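Long-range contacts in superoxide dismutase [Cu-Zn] (PDB 7B4O), which probably catalyses the dismutation of superoxide to oxygen and hydrogen peroxide, here with zinc in both sites of the metal pair: residues D89-I93 / E129-K133; D62-G67 / R143-G147. All blocks are in the same frame, centred on the assembly; numbering follows the deposited sequence.

Overall arrangement
From the N terminus, the chain runs through strands 8-15, 22-30, 33-41 and 46-53 and then enters a long loop. Residues 62-67 of this loop meet strand 143-151 much later in the chain, and contact 2 closes there. Further on, the loop gives way to strand 89-95, whose first residues meet the loop 129-133 to form contact 1. Contact 1 therefore closes a loop nested inside that of contact 2. The two do not touch: their nearest atoms are about 8 Å apart and their centres about 16 Å. Both tie loops to the same antiparallel beta structure, contact 1 at strand 89-95 and contact 2 at strand 143-151, near the bound zinc ions.

Contact 1: D89-I93 / E129-K133; sequences DLGNI and EDDLK. With ZN (zinc ion), chain F.
Asn92 clasps the backbone of Asp130 with both ends of its amide. Its OD1 accepts from Asp130 N at 2.7 Å, on a lone pair in the carbonyl plane. Its ND2 donates to Asp130 O at 2.9 Å in a nearly straight bond (176°), and that oxygen lies in the amide plane. Two bonds to one residue fix the rotation of the amide. The side chain leaves with CG anti to its own carbonyl carbon (chi1 -70°), which sets the amide against the loop. With an alanine here the amide is gone, and Asp130 N and O would probably lose these partners and the loop be freer to shift. Beside the amide, Glu129 CG lies 3.7 Å from Asn92 OD1. Leu132 brings the branch CD2 to 4.1 Å from Gly91 CA.

Asp130 turns CG anti to its backbone N (chi1 178°), carrying the carboxylate toward the metals. OD1 accepts from Leu132 N at 2.8 Å, making an Asx turn, and also hydrogen-bonds His77 NE2. OD2 is hydrogen-bonded to His51 NE2 and accepts from a water whose oxygen is 2.8 Å away; the same water is weakly held by Gly91 N. Asp130 thus links a ligand of each metal of the pair, as the second-shell aspartate does in this family. Asp89 OD1 binds zinc directly at 1.9 Å, with His69, His77 and His86 completing the site.

Strand 89-95 pairs with strand 46-53 through Gly91 and Phe50. Leu90 and Ile93 pack on strands 46-53 and 101-107, while loop 129-133 lies between strands 122-126 and 143-151 in the chain.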
loop_
_atom_site.group_PDB
_atom_site.type_symbol
_atom_site.label_atom_id
_atom_site.label_comp_id
_atom_site.label_asym_id
_atom_site.label_seq_id
_atom_site.Cartn_x
_atom_site.Cartn_y
_atom_site.Cartn_z
ATOM N N ASP A 89 -1.417 14.242 10.453
ATOM C CA ASP A 89 -2.666 14.970 10.788
ATOM C C ASP A 89 -3.188 15.735 9.577
ATOM O O ASP A 89 -2.884 16.923 9.428
ATOM C CB ASP A 89 -2.459 15.876 12.003
ATOM C CG ASP A 89 -2.275 15.093 13.284
ATOM O OD1 ASP A 89 -2.570 13.856 13.288
ATOM O OD2 ASP A 89 -1.835 15.718 14.277
ATOM N N LEU A 90 -3.966 15.055 8.722
ATOM C CA LEU A 90 -4.514 15.663 7.487
ATOM C C LEU A 90 -5.965 16.118 7.721
ATOM O O LEU A 90 -6.617 16.457 6.740
ATOM C CB LEU A 90 -4.423 14.672 6.322
ATOM C CG LEU A 90 -3.087 13.957 6.124
ATOM C CD1 LEU A 90 -3.069 13.252 4.780
ATOM C CD2 LEU A 90 -1.880 14.886 6.223
ATOM N N GLY A 91 -6.407 16.209 8.980
ATOM C CA GLY A 91 -7.675 16.851 9.365
ATOM C C GLY A 91 -8.884 15.968 9.097
ATOM O O GLY A 91 -8.888 14.806 9.542
ATOM N N ASN A 92 -9.882 16.526 8.419
ATOM C CA ASN A 92 -11.168 15.842 8.148
ATOM C C ASN A 92 -11.443 15.862 6.651
ATOM O O ASN A 92 -11.071 16.837 5.964
ATOM C CB ASN A 92 -12.339 16.476 8.891
ATOM C CG ASN A 92 -12.240 16.224 10.378
ATOM O OD1 ASN A 92 -12.452 15.101 10.824
ATOM N ND2 ASN A 92 -11.888 17.244 11.139
ATOM N N ILE A 93 -12.148 14.835 6.201
ATOM C CA ILE A 93 -12.783 14.837 4.864
ATOM C C ILE A 93 -14.299 14.848 5.085
ATOM O O ILE A 93 -14.781 14.172 6.003
ATOM C CB ILE A 93 -12.284 13.662 4.007
ATOM C CG1 ILE A 93 -12.780 13.817 2.570
ATOM C CG2 ILE A 93 -12.641 12.320 4.614
ATOM C CD1 ILE A 93 -12.118 12.896 1.579
ATOM N N GLU A 129 -15.656 12.707 13.310
ATOM C CA GLU A 129 -14.855 13.910 13.049
ATOM C C GLU A 129 -13.630 13.896 13.973
ATOM O O GLU A 129 -13.734 13.521 15.159
ATOM C CB GLU A 129 -15.749 15.122 13.278
ATOM C CG GLU A 129 -15.061 16.460 13.093
ATOM C CD GLU A 129 -16.018 17.635 13.228
ATOM O OE1 GLU A 129 -17.253 17.413 13.268
ATOM O OE2 GLU A 129 -15.533 18.772 13.313
ATOM N N ASP A 130 -12.487 14.287 13.428
ATOM C CA ASP A 130 -11.280 14.618 14.214
ATOM C C ASP A 130 -11.516 15.999 14.822
ATOM O O ASP A 130 -11.686 16.950 14.040
ATOM C CB ASP A 130 -10.058 14.569 13.302
ATOM C CG ASP A 130 -8.724 14.935 13.938
ATOM O OD1 ASP A 130 -8.712 15.479 15.064
ATOM O OD2 ASP A 130 -7.706 14.688 13.290
ATOM N N ASP A 131 -11.527 16.107 16.156
ATOM C CA ASP A 131 -11.830 17.405 16.822
ATOM C C ASP A 131 -10.598 18.322 16.797
ATOM O O ASP A 131 -10.738 19.464 17.244
ATOM C CB ASP A 131 -12.398 17.207 18.231
ATOM C CG ASP A 131 -11.434 16.646 19.254
ATOM O OD1 ASP A 131 -10.209 16.742 19.040
ATOM O OD2 ASP A 131 -11.925 16.132 20.277
ATOM N N LEU A 132 -9.458 17.834 16.291
ATOM C CA LEU A 132 -8.213 18.619 16.047
ATOM C C LEU A 132 -7.549 19.056 17.364
ATOM O O LEU A 132 -6.573 19.825 17.291
ATOM C CB LEU A 132 -8.538 19.840 15.176
ATOM C CG LEU A 132 -9.339 19.571 13.904
ATOM C CD1 LEU A 132 -9.628 20.859 13.153
ATOM C CD2 LEU A 132 -8.622 18.583 13.013
ATOM N N LYS A 133 -8.004 18.557 18.513
ATOM C CA LYS A 133 -7.566 19.074 19.836
ATOM C C LYS A 133 -7.308 17.953 20.832
ATOM O O LYS A 133 -6.310 18.069 21.575
ATOM C CB LYS A 133 -8.601 20.050 20.404
ATOM C CG LYS A 133 -8.796 21.322 19.589
ATOM C CD LYS A 133 -7.574 22.200 19.508
ATOM C CE LYS A 133 -7.822 23.512 18.791
ATOM N NZ LYS A 133 -6.563 24.278 18.625
HETATM ZN ZN ZN F . -2.536 13.038 15.025
HETATM O O HOH W 1 -5.809 16.207 11.965
#

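Contact 2: D62-G67 / R143-G147; sequences DGTSAG and RVACG
Arg143 reaches from strand 143-151 of the Greek-key beta-barrel to the loop 62-67, part of the long disulfide-bearing loop of Cu-Zn superoxide dismutases. Hydrogen bonds carry most of the contact. NH1 and NH2 of the Arg143 guanidinium both donate to the single oxygen Gly67 O, at 2.9 Å and 3.0 Å. NH1 approaches on a lone pair in the carbonyl plane, whereas NH2 comes from above it. Gly67 O also accepts from His53, a ligand of a bound zinc, so the arginine helps place a second-shell oxygen. NH1 gives another bond to Gly63 O at 2.9 Å, tilted from that carbonyl plane. Ala66 N meets Gly63 O from the opposite face. Three bonds to two carbonyl oxygens hold the NH1 and NH2 end of Arg143 and limit its rotation. Near a bound zinc, Arg143 probably corresponds to the active-site arginine that guides superoxide in this family. The chain is extended from CG to NE (chi2 175°, chi3 -178°), which spans the gap between strand and loop. The loop has its own brace: Asp62 OD1 accepts from Thr64 OG1 and Thr64 N on one face of its carboxylate, the latter bond making an Asx turn.

Van der Waals contacts are fewer. Ala66 CB lies 3.8 Å from Arg143 NH1, near the guanidinium plane. Its apolar partner is Cys146 SG, at 4.2 Å from Ala66 CB. Arg143 CB rests 3.5 Å from Asp62 O.

One covalent link ties the same regions: Cys146 forms a disulfide with Cys58, earlier in the long loop.

A water completes the join, donating to Asp62 O at 2.7 Å and accepting from Arg143 N at 2.9 Å.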
loop_
_atom_site.group_PDB
_atom_site.type_symbol
_atom_site.label_atom_id
_atom_site.label_comp_id
_atom_site.label_asym_id
_atom_site.label_seq_id
_atom_site.Cartn_x
_atom_site.Cartn_y
_atom_site.Cartn_z
ATOM N N ASP A 62 -10.353 -4.517 11.720
ATOM C CA ASP A 62 -10.831 -3.206 12.239
ATOM C C ASP A 62 -9.800 -2.106 11.971
ATOM O O ASP A 62 -9.939 -1.024 12.577
ATOM C CB ASP A 62 -11.151 -3.324 13.731
ATOM C CG ASP A 62 -9.972 -3.757 14.584
ATOM O OD1 ASP A 62 -8.845 -3.871 14.032
ATOM O OD2 ASP A 62 -10.182 -3.981 15.798
ATOM N N GLY A 63 -8.770 -2.379 11.176
ATOM C CA GLY A 63 -7.734 -1.390 10.805
ATOM C C GLY A 63 -6.760 -1.074 11.931
ATOM O O GLY A 63 -5.922 -0.192 11.744
ATOM N N THR A 64 -6.803 -1.788 13.051
ATOM C CA THR A 64 -5.930 -1.481 14.213
ATOM C C THR A 64 -4.467 -1.809 13.884
ATOM O O THR A 64 -3.583 -1.242 14.530
ATOM C CB THR A 64 -6.416 -2.167 15.491
ATOM O OG1 THR A 64 -6.517 -3.571 15.264
ATOM C CG2 THR A 64 -7.732 -1.586 15.956
ATOM N N SER A 65 -4.213 -2.684 12.913
ATOM C CA SER A 65 -2.851 -3.040 12.439
ATOM C C SER A 65 -2.104 -1.802 11.916
ATOM O O SER A 65 -0.869 -1.865 11.815
ATOM C CB SER A 65 -2.941 -4.115 11.404
ATOM O OG SER A 65 -3.889 -3.784 10.385
ATOM N N ALA A 66 -2.807 -0.734 11.548
ATOM C CA ALA A 66 -2.186 0.490 10.998
ATOM C C ALA A 66 -1.472 1.256 12.121
ATOM O O ALA A 66 -0.693 2.188 11.811
ATOM C CB ALA A 66 -3.203 1.343 10.291
ATOM N N GLY A 67 -1.698 0.898 13.382
ATOM C CA GLY A 67 -1.058 1.561 14.531
ATOM C C GLY A 67 -1.572 2.976 14.727
ATOM O O GLY A 67 -2.690 3.281 14.298
ATOM N N ARG A 143 -12.133 2.992 12.820
ATOM C CA ARG A 143 -11.462 3.066 11.505
ATOM C C ARG A 143 -12.393 2.426 10.481
ATOM O O ARG A 143 -12.729 1.238 10.659
ATOM C CB ARG A 143 -10.122 2.347 11.601
ATOM C CG ARG A 143 -9.249 2.884 12.718
ATOM C CD ARG A 143 -7.959 2.115 12.932
ATOM N NE ARG A 143 -7.270 2.728 14.062
ATOM C CZ ARG A 143 -5.965 2.700 14.273
ATOM N NH1 ARG A 143 -5.147 2.063 13.456
ATOM N NH2 ARG A 143 -5.480 3.320 15.334
ATOM N N VAL A 144 -12.813 3.192 9.484
ATOM C CA VAL A 144 -13.804 2.711 8.484
ATOM C C VAL A 144 -13.095 2.280 7.211
ATOM O O VAL A 144 -13.718 1.583 6.394
ATOM C CB VAL A 144 -14.905 3.753 8.202
ATOM C CG1 VAL A 144 -15.637 4.120 9.475
ATOM C CG2 VAL A 144 -14.424 4.991 7.486
ATOM N N ALA A 145 -11.848 2.696 6.997
ATOM C CA ALA A 145 -11.121 2.343 5.760
ATOM C C ALA A 145 -9.623 2.466 5.985
ATOM O O ALA A 145 -9.208 3.249 6.859
ATOM C CB ALA A 145 -11.586 3.181 4.605
ATOM N N CYS A 146 -8.849 1.698 5.239
ATOM C CA CYS A 146 -7.381 1.609 5.386
ATOM C C CYS A 146 -6.799 1.450 3.985
ATOM O O CYS A 146 -7.351 0.680 3.168
ATOM C CB CYS A 146 -6.989 0.435 6.279
ATOM S SG CYS A 146 -5.233 0.339 6.704
ATOM N N GLY A 147 -5.680 2.110 3.719
ATOM C CA GLY A 147 -4.894 1.802 2.522
ATOM C C GLY A 147 -3.441 2.124 2.743
ATOM O O GLY A 147 -3.146 2.844 3.694
HETATM O O HOH W 2 -11.710 0.377 14.107
#